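PDB 5UB7: phosphate-binding protein from Xanthomonas axonopodis pv. citri, which probably binds a phosphate-bearing ligand as the periplasmic substrate-binding component of an ABC transporter, and is seen here with bound ATP. Local coordinates for residues A[85-90]-A[209-214]; A[78-83]-A[214-219]. All coordinates share one frame; numbering follows the deposited sequence.

Contact 1 (A[85-90]-A[209-214]). With ATP (adenosine-5'-triphosphate), chain C.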
ATOM      1  N   THR A  85       8.811  -5.397   6.168  1.00 33.66           N
ATOM      2  CA  THR A  85       9.621  -4.855   5.102  1.00 33.48           C
ATOM      3  C   THR A  85       9.781  -3.356   5.352  1.00 35.14           C
ATOM      4  O   THR A  85       8.849  -2.662   5.818  1.00 31.68           O
ATOM      5  CB  THR A  85       8.951  -5.090   3.741  1.00 32.27           C
ATOM      6  OG1 THR A  85       8.592  -6.465   3.640  1.00 33.22           O
ATOM      7  CG2 THR A  85       9.850  -4.695   2.573  1.00 32.16           C
ATOM      8  N   GLU A  86      10.978  -2.883   4.997  1.00 37.85           N
ATOM      9  CA  GLU A  86      11.440  -1.521   5.206  1.00 37.35           C
ATOM     10  C   GLU A  86      11.811  -0.936   3.836  1.00 36.32           C
ATOM     11  O   GLU A  86      12.509  -1.559   3.072  1.00 37.57           O
ATOM     12  CB  GLU A  86      12.633  -1.605   6.169  1.00 41.49           C
ATOM     13  CG  GLU A  86      13.332  -0.311   6.505  1.00 46.28           C
ATOM     14  CD  GLU A  86      14.583  -0.558   7.324  1.00 48.71           C
ATOM     15  OE1 GLU A  86      14.424  -1.176   8.419  1.00 47.18           O
ATOM     16  OE2 GLU A  86      15.689  -0.147   6.846  1.00 46.88           O
ATOM     17  N   ARG A  87      11.334   0.262   3.520  1.00 38.49           N
ATOM     18  CA  ARG A  87      11.513   0.859   2.186  1.00 38.13           C
ATOM     19  C   ARG A  87      12.034   2.299   2.277  1.00 39.53           C
ATOM     20  O   ARG A  87      11.556   3.086   3.101  1.00 40.80           O
ATOM     21  CB  ARG A  87      10.185   0.852   1.433  1.00 37.13           C
ATOM     22  CG  ARG A  87       9.796  -0.525   0.918  1.00 37.97           C
ATOM     23  CD  ARG A  87       8.437  -0.475   0.263  1.00 39.55           C
ATOM     24  NE  ARG A  87       8.002  -1.804  -0.135  1.00 41.02           N
ATOM     25  CZ  ARG A  87       6.854  -2.081  -0.750  1.00 39.52           C
ATOM     26  NH1 ARG A  87       5.990  -1.124  -1.069  1.00 40.89           N
ATOM     27  NH2 ARG A  87       6.574  -3.334  -1.051  1.00 40.32           N
ATOM     28  N   GLY A  88      12.985   2.654   1.421  1.00 38.72           N
ATOM     29  CA  GLY A  88      13.657   3.954   1.524  1.00 39.98           C
ATOM     30  C   GLY A  88      14.210   4.275   2.907  1.00 40.29           C
ATOM     31  O   GLY A  88      14.101   5.391   3.371  1.00 45.61           O
ATOM     32  N   GLY A  89      14.773   3.289   3.588  1.00 42.02           N
ATOM     33  CA  GLY A  89      15.204   3.455   4.979  1.00 39.74           C
ATOM     34  C   GLY A  89      14.107   3.594   6.037  1.00 40.35           C
ATOM     35  O   GLY A  89      14.416   3.820   7.182  1.00 37.42           O
ATOM     36  N   LEU A  90      12.837   3.406   5.691  1.00 39.95           N
ATOM     37  CA  LEU A  90      11.725   3.633   6.615  1.00 39.15           C
ATOM     38  C   LEU A  90      10.930   2.376   6.945  1.00 37.50           C
ATOM     39  O   LEU A  90      10.463   1.669   6.056  1.00 39.52           O
ATOM     40  CB  LEU A  90      10.764   4.670   6.026  1.00 39.81           C
ATOM     41  CG  LEU A  90      11.440   5.983   5.693  1.00 39.63           C
ATOM     42  CD1 LEU A  90      10.453   6.831   4.952  1.00 41.14           C
ATOM     43  CD2 LEU A  90      11.932   6.662   6.963  1.00 41.99           C
ATOM     44  N   VAL A 209       1.822   3.560  10.443  1.00 33.84           N
ATOM     45  CA  VAL A 209       1.656   2.106  10.407  1.00 31.66           C
ATOM     46  C   VAL A 209       2.936   1.584   9.807  1.00 30.50           C
ATOM     47  O   VAL A 209       3.668   2.350   9.156  1.00 27.97           O
ATOM     48  CB  VAL A 209       0.411   1.673   9.612  1.00 31.44           C
ATOM     49  CG1 VAL A 209      -0.870   2.145  10.321  1.00 31.52           C
ATOM     50  CG2 VAL A 209       0.459   2.199   8.189  1.00 30.93           C
ATOM     51  N   PRO A 210       3.214   0.298  10.002  1.00 31.17           N
ATOM     52  CA  PRO A 210       4.367  -0.244   9.312  1.00 31.13           C
ATOM     53  C   PRO A 210       4.229  -0.066   7.807  1.00 33.52           C
ATOM     54  O   PRO A 210       3.118  -0.131   7.267  1.00 35.28           O
ATOM     55  CB  PRO A 210       4.358  -1.707   9.695  1.00 33.53           C
ATOM     56  CG  PRO A 210       3.492  -1.820  10.904  1.00 34.45           C
ATOM     57  CD  PRO A 210       2.485  -0.724  10.766  1.00 33.54           C
ATOM     58  N   ARG A 211       5.375   0.149   7.170  1.00 36.04           N
ATOM     59  CA  ARG A 211       5.515   0.602   5.783  1.00 37.60           C
ATOM     60  C   ARG A 211       5.079  -0.449   4.751  1.00 38.89           C
ATOM     61  O   ARG A 211       4.512  -0.090   3.730  1.00 42.04           O
ATOM     62  CB  ARG A 211       6.990   1.028   5.581  1.00 39.96           C
ATOM     63  CG  ARG A 211       7.445   1.463   4.196  1.00 40.90           C
ATOM     64  CD  ARG A 211       7.116   2.903   3.904  1.00 41.70           C
ATOM     65  NE  ARG A 211       7.318   3.241   2.504  1.00 42.10           N
ATOM     66  CZ  ARG A 211       6.528   2.858   1.499  1.00 46.72           C
ATOM     67  NH1 ARG A 211       5.450   2.079   1.702  1.00 46.04           N
ATOM     68  NH2 ARG A 211       6.839   3.229   0.254  1.00 48.36           N
ATOM     69  N   ALA A 212       5.328  -1.735   5.044  1.00 38.20           N
ATOM     70  CA  ALA A 212       5.184  -2.853   4.085  1.00 35.50           C
ATOM     71  C   ALA A 212       5.475  -4.194   4.744  1.00 35.82           C
ATOM     72  O   ALA A 212       6.089  -4.241   5.812  1.00 37.30           O
ATOM     73  CB  ALA A 212       6.112  -2.681   2.894  1.00 31.38           C
ATOM     74  N   VAL A 213       5.052  -5.270   4.080  1.00 33.24           N
ATOM     75  CA  VAL A 213       5.180  -6.619   4.593  1.00 32.33           C
ATOM     76  C   VAL A 213       5.253  -7.594   3.394  1.00 33.55           C
ATOM     77  O   VAL A 213       4.647  -7.379   2.352  1.00 35.05           O
ATOM     78  CB  VAL A 213       4.010  -6.884   5.566  1.00 32.54           C
ATOM     79  CG1 VAL A 213       2.693  -6.604   4.862  1.00 33.96           C
ATOM     80  CG2 VAL A 213       4.019  -8.277   6.176  1.00 32.47           C
ATOM     81  N   GLU A 214       6.049  -8.638   3.535  1.00 34.99           N
ATOM     82  CA  GLU A 214       6.029  -9.763   2.613  1.00 32.28           C
ATOM     83  C   GLU A 214       4.968 -10.723   3.123  1.00 31.88           C
ATOM     84  O   GLU A 214       4.985 -11.082   4.298  1.00 31.93           O
ATOM     85  CB  GLU A 214       7.388 -10.430   2.589  1.00 31.85           C
ATOM     86  CG  GLU A 214       8.520  -9.478   2.254  1.00 32.44           C
ATOM     87  CD  GLU A 214       8.243  -8.645   1.023  1.00 35.33           C
ATOM     88  OE1 GLU A 214       8.154  -9.232  -0.092  1.00 34.07           O
ATOM     89  OE2 GLU A 214       8.087  -7.404   1.174  1.00 37.73           O
TER
HETATM   90  PG  ATP C 401       0.099   2.572  -0.987  1.00 38.70           P
HETATM   91  O1G ATP C 401      -0.392   1.142  -0.914  1.00 40.78           O
HETATM   92  O2G ATP C 401       0.130   3.243   0.367  1.00 34.54           O
HETATM   93  O3G ATP C 401      -0.605   3.400  -2.073  1.00 40.52           O
HETATM   94  PB  ATP C 401       2.301   1.841  -2.743  1.00 56.43           P
HETATM   95  O1B ATP C 401       1.704   0.485  -3.131  1.00 47.80           O
HETATM   96  O2B ATP C 401       2.437   2.883  -3.826  1.00 57.43           O
HETATM   97  O3B ATP C 401       1.678   2.564  -1.429  1.00 43.39           O
HETATM   98  PA  ATP C 401       5.168   1.786  -2.864  1.00 70.47           P
HETATM   99  O1A ATP C 401       6.167   1.229  -1.882  1.00 68.19           O
HETATM  100  O2A ATP C 401       5.035   1.228  -4.273  1.00 61.20           O
HETATM  101  O3A ATP C 401       3.763   1.547  -2.104  1.00 67.01           O
HETATM  102  O5' ATP C 401       5.390   3.407  -2.830  1.00 78.75           O
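The triphosphate end of the ligand pocket is gripped here by two arginines, Arg87 at the end of strand 85-87 and Arg211 at the break in strand 209-217, which converge under the alpha-phosphate of ATP. Both are hydrogen-bonded to the same oxygen: Arg211 NH2 donates to ATP O1A at 3.0 Å, and Arg87 NH1 donates to ATP O1A at a modelled 2.5 Å, a length that is doubtfully short. The Arg87 chain runs extended from CG to NE, its phosphate partner near the plane of the guanidinium and the methyl of Ala212 over one face, with Ala212 CB 3.7 Å from Arg87 NE. Arg211 arrives by another route: its CG is anti to the backbone N (chi1 176°), its chain folds at chi2, and Arg87 CD then lies over the centre of its guanidinium. The two planes stand 75° apart, and the shared phosphate oxygen probably offsets the charge of both. Arg87 NH2 turns instead to Ser64.

Deeper in, Thr85 N donates to Ala212 O at 3.0 Å. Thr85 OG1, anti to its own carbonyl carbon, donates to Glu214 OE2 at 2.7 Å, using the anti lone pair of the carboxylate. Ser64 OG bonds to that same OE2 and to Arg87 NH2, so one serine links the buried carboxylate to the phosphate-binding arginine. A type I' turn from Arg87 to Leu90 reverses the chain. Two arginines converging on one anion, backed by a buried second shell, form part of the phosphate-binding site, consistent with a periplasmic binding-protein fold.

Contact 2 (A[78-83]-A[214-219])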
ATOM      1  N   SER A  78      -6.492 -15.716   2.709  1.00 40.73           N
ATOM      2  CA  SER A  78      -5.711 -16.127   1.573  1.00 42.83           C
ATOM      3  C   SER A  78      -4.174 -16.013   1.743  1.00 43.97           C
ATOM      4  O   SER A  78      -3.436 -16.569   0.946  1.00 43.98           O
ATOM      5  CB  SER A  78      -6.206 -15.352   0.344  1.00 44.26           C
ATOM      6  OG  SER A  78      -5.684 -14.037   0.280  1.00 48.44           O
ATOM      7  N   ALA A  79      -3.686 -15.308   2.766  1.00 43.35           N
ATOM      8  CA  ALA A  79      -2.241 -15.134   2.973  1.00 40.35           C
ATOM      9  C   ALA A  79      -1.889 -14.756   4.410  1.00 38.46           C
ATOM     10  O   ALA A  79      -2.751 -14.337   5.162  1.00 35.39           O
ATOM     11  CB  ALA A  79      -1.727 -14.067   2.013  1.00 40.92           C
ATOM     12  N   HIS A  80      -0.613 -14.878   4.778  1.00 36.35           N
ATOM     13  CA  HIS A  80      -0.151 -14.445   6.103  1.00 34.25           C
ATOM     14  C   HIS A  80       1.255 -13.815   6.029  1.00 34.26           C
ATOM     15  O   HIS A  80       1.983 -14.064   5.076  1.00 35.42           O
ATOM     16  CB  HIS A  80      -0.159 -15.631   7.085  1.00 35.10           C
ATOM     17  CG  HIS A  80       0.699 -16.780   6.653  1.00 34.88           C
ATOM     18  ND1 HIS A  80       0.265 -17.728   5.756  1.00 38.93           N
ATOM     19  CD2 HIS A  80       1.980 -17.095   6.941  1.00 35.23           C
ATOM     20  CE1 HIS A  80       1.231 -18.600   5.528  1.00 38.70           C
ATOM     21  NE2 HIS A  80       2.288 -18.233   6.231  1.00 40.85           N
ATOM     22  N   PRO A  81       1.636 -12.998   7.031  1.00 32.76           N
ATOM     23  CA  PRO A  81       2.910 -12.271   6.958  1.00 33.74           C
ATOM     24  C   PRO A  81       4.156 -13.171   7.054  1.00 32.87           C
ATOM     25  O   PRO A  81       4.137 -14.102   7.802  1.00 31.59           O
ATOM     26  CB  PRO A  81       2.842 -11.304   8.171  1.00 32.41           C
ATOM     27  CG  PRO A  81       1.415 -11.162   8.476  1.00 32.01           C
ATOM     28  CD  PRO A  81       0.777 -12.469   8.103  1.00 32.34           C
ATOM     29  N   LEU A  82       5.191 -12.881   6.278  1.00 33.51           N
ATOM     30  CA  LEU A  82       6.462 -13.605   6.315  1.00 35.86           C
ATOM     31  C   LEU A  82       7.524 -12.766   7.037  1.00 36.28           C
ATOM     32  O   LEU A  82       8.228 -13.240   7.922  1.00 36.98           O
ATOM     33  CB  LEU A  82       6.932 -13.898   4.891  1.00 35.52           C
ATOM     34  CG  LEU A  82       8.117 -14.861   4.792  1.00 36.00           C
ATOM     35  CD1 LEU A  82       7.665 -16.299   4.917  1.00 36.31           C
ATOM     36  CD2 LEU A  82       8.868 -14.660   3.489  1.00 37.13           C
ATOM     37  N   LEU A  83       7.676 -11.529   6.600  1.00 35.79           N
ATOM     38  CA  LEU A  83       8.632 -10.590   7.194  1.00 34.85           C
ATOM     39  C   LEU A  83       8.018  -9.228   7.111  1.00 32.00           C
ATOM     40  O   LEU A  83       7.203  -8.990   6.218  1.00 33.00           O
ATOM     41  CB  LEU A  83       9.913 -10.560   6.369  1.00 34.24           C
ATOM     42  CG  LEU A  83      10.717 -11.851   6.361  1.00 37.53           C
ATOM     43  CD1 LEU A  83      11.779 -11.846   5.262  1.00 37.84           C
ATOM     44  CD2 LEU A  83      11.326 -12.045   7.737  1.00 38.65           C
ATOM     45  N   GLU A 214       6.049  -8.638   3.535  1.00 34.99           N
ATOM     46  CA  GLU A 214       6.029  -9.763   2.613  1.00 32.28           C
ATOM     47  C   GLU A 214       4.968 -10.723   3.123  1.00 31.88           C
ATOM     48  O   GLU A 214       4.985 -11.082   4.298  1.00 31.93           O
ATOM     49  CB  GLU A 214       7.388 -10.430   2.589  1.00 31.85           C
ATOM     50  CG  GLU A 214       8.520  -9.478   2.254  1.00 32.44           C
ATOM     51  CD  GLU A 214       8.243  -8.645   1.023  1.00 35.33           C
ATOM     52  OE1 GLU A 214       8.154  -9.232  -0.092  1.00 34.07           O
ATOM     53  OE2 GLU A 214       8.087  -7.404   1.174  1.00 37.73           O
ATOM     54  N   MET A 215       4.033 -11.103   2.257  1.00 30.67           N
ATOM     55  CA  MET A 215       2.975 -12.037   2.601  1.00 32.81           C
ATOM     56  C   MET A 215       3.173 -13.293   1.742  1.00 33.84           C
ATOM     57  O   MET A 215       3.646 -13.205   0.609  1.00 33.63           O
ATOM     58  CB  MET A 215       1.604 -11.437   2.304  1.00 33.20           C
ATOM     59  CG  MET A 215       1.273 -10.102   2.986  1.00 34.60           C
ATOM     60  SD  MET A 215       0.915 -10.214   4.754  1.00 33.69           S
ATOM     61  CE  MET A 215      -0.668 -11.049   4.767  1.00 34.61           C
ATOM     62  N   VAL A 216       2.831 -14.457   2.285  1.00 33.59           N
ATOM     63  CA  VAL A 216       2.902 -15.693   1.510  1.00 34.26           C
ATOM     64  C   VAL A 216       1.582 -16.371   1.599  1.00 34.09           C
ATOM     65  O   VAL A 216       0.837 -16.202   2.589  1.00 31.99           O
ATOM     66  CB  VAL A 216       4.019 -16.708   1.940  1.00 34.93           C
ATOM     67  CG1 VAL A 216       5.427 -16.181   1.627  1.00 32.82           C
ATOM     68  CG2 VAL A 216       3.877 -17.125   3.401  1.00 34.63           C
ATOM     69  N   ARG A 217       1.297 -17.152   0.561  1.00 35.26           N
ATOM     70  CA  ARG A 217       0.003 -17.797   0.458  1.00 37.71           C
ATOM     71  C   ARG A 217      -0.137 -18.855   1.560  1.00 37.64           C
ATOM     72  O   ARG A 217       0.854 -19.485   1.991  1.00 33.77           O
ATOM     73  CB  ARG A 217      -0.263 -18.345  -0.958  1.00 39.38           C
ATOM     74  CG  ARG A 217       0.468 -19.612  -1.313  1.00 43.95           C
ATOM     75  CD  ARG A 217      -0.028 -20.236  -2.621  1.00 45.06           C
ATOM     76  NE  ARG A 217       0.495 -21.597  -2.755  1.00 47.35           N
ATOM     77  CZ  ARG A 217       0.041 -22.667  -2.099  1.00 49.95           C
ATOM     78  NH1 ARG A 217      -0.990 -22.583  -1.258  1.00 53.94           N
ATOM     79  NH2 ARG A 217       0.617 -23.837  -2.290  1.00 50.82           N
ATOM     80  N   THR A 218      -1.369 -18.953   2.051  1.00 41.29           N
ATOM     81  CA  THR A 218      -1.774 -19.928   3.061  1.00 48.01           C
ATOM     82  C   THR A 218      -1.831 -21.293   2.327  1.00 46.85           C
ATOM     83  O   THR A 218      -2.356 -21.397   1.222  1.00 45.46           O
ATOM     84  CB  THR A 218      -3.120 -19.503   3.752  1.00 52.03           C
ATOM     85  OG1 THR A 218      -4.053 -19.033   2.779  1.00 49.55           O
ATOM     86  CG2 THR A 218      -2.904 -18.327   4.801  1.00 48.60           C
ATOM     87  N   GLY A 219      -1.187 -22.304   2.899  1.00 47.34           N
ATOM     88  CA  GLY A 219      -0.910 -23.562   2.182  1.00 48.86           C
ATOM     89  C   GLY A 219       0.502 -23.697   1.597  1.00 46.84           C
ATOM     90  O   GLY A 219       0.903 -24.776   1.202  1.00 50.25           O
TER
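Met215 and Pro81 run alongside each other on one face of an antiparallel strand pair. Followed outward, Met215 CB packs near His80 O at 3.8 Å; CG is anti to the carbonyl carbon, and bends at chi2 and chi3 fold the chain back over strand 79-83. This brings SD to 3.6 Å from Pro81 CA, while the terminal CE settles against the His80 backbone, 3.6 Å from His80 C, and near Ala79 CB. The thioether thus follows the backbone of the partner strand.

Residues on the other face include His80 and Val216. The two are joined by a reciprocal backbone pair, His80 N to Val216 O and Val216 N to His80 O, both 2.9 Å with N-H...O angles above 160°. With CG between the backbone N and the carbonyl carbon (chi1 59°), the imidazole leans across to Val216: Val216 O lies over one ring face, Val216 CG2 meets NE2 of His80 at 3.4 Å, and Thr218 CG2 sits at the ring edge near ND1. His80 NE2 is hydrogen-bonded to Glu225. Further along, Leu82 CD1 touches Val216 CG1 at 4.0 Å.

The register slips by one residue at Glu214, whose O accepts from Leu82 N at 2.7 Å while its N donates to Leu83 O. Leu82 and Leu83 facing a single residue make a classic beta bulge. Helix 67-75 packs on the Met215 and Pro81 face; helix 222-235 meets Leu82 and Leu83, and supplies Glu225. On the far edge of strand 214-217, Met215 bonds through its backbone to Val63 of strand 62-65, and Arg217 to Asp61 just before it.

In the fold
Contacts 1 and 2 are successive parts of one antiparallel pairing between strands 79-87 and 209-217, their centres 16 Å apart and contact 1 nested within the chain loop that contact 2 closes. Glu214 belongs to both: its backbone pairs at the bulge of contact 2, whereas its carboxylate accepts from Thr85 in contact 1. Val213 CG2 also joins them by packing 3.3 Å from Leu83 O and 3.8 Å from Pro81 CB. Only contact 1 touches ATP; in contact 2 the side chain of Glu214 is about 9 Å from the bound ATP. The ATP site is completed by Arg9, Thr66, Ser123, Thr124, Ser125 and Lys164. The pairing runs from this pocket to the part covered by helices 67-75 and 222-235.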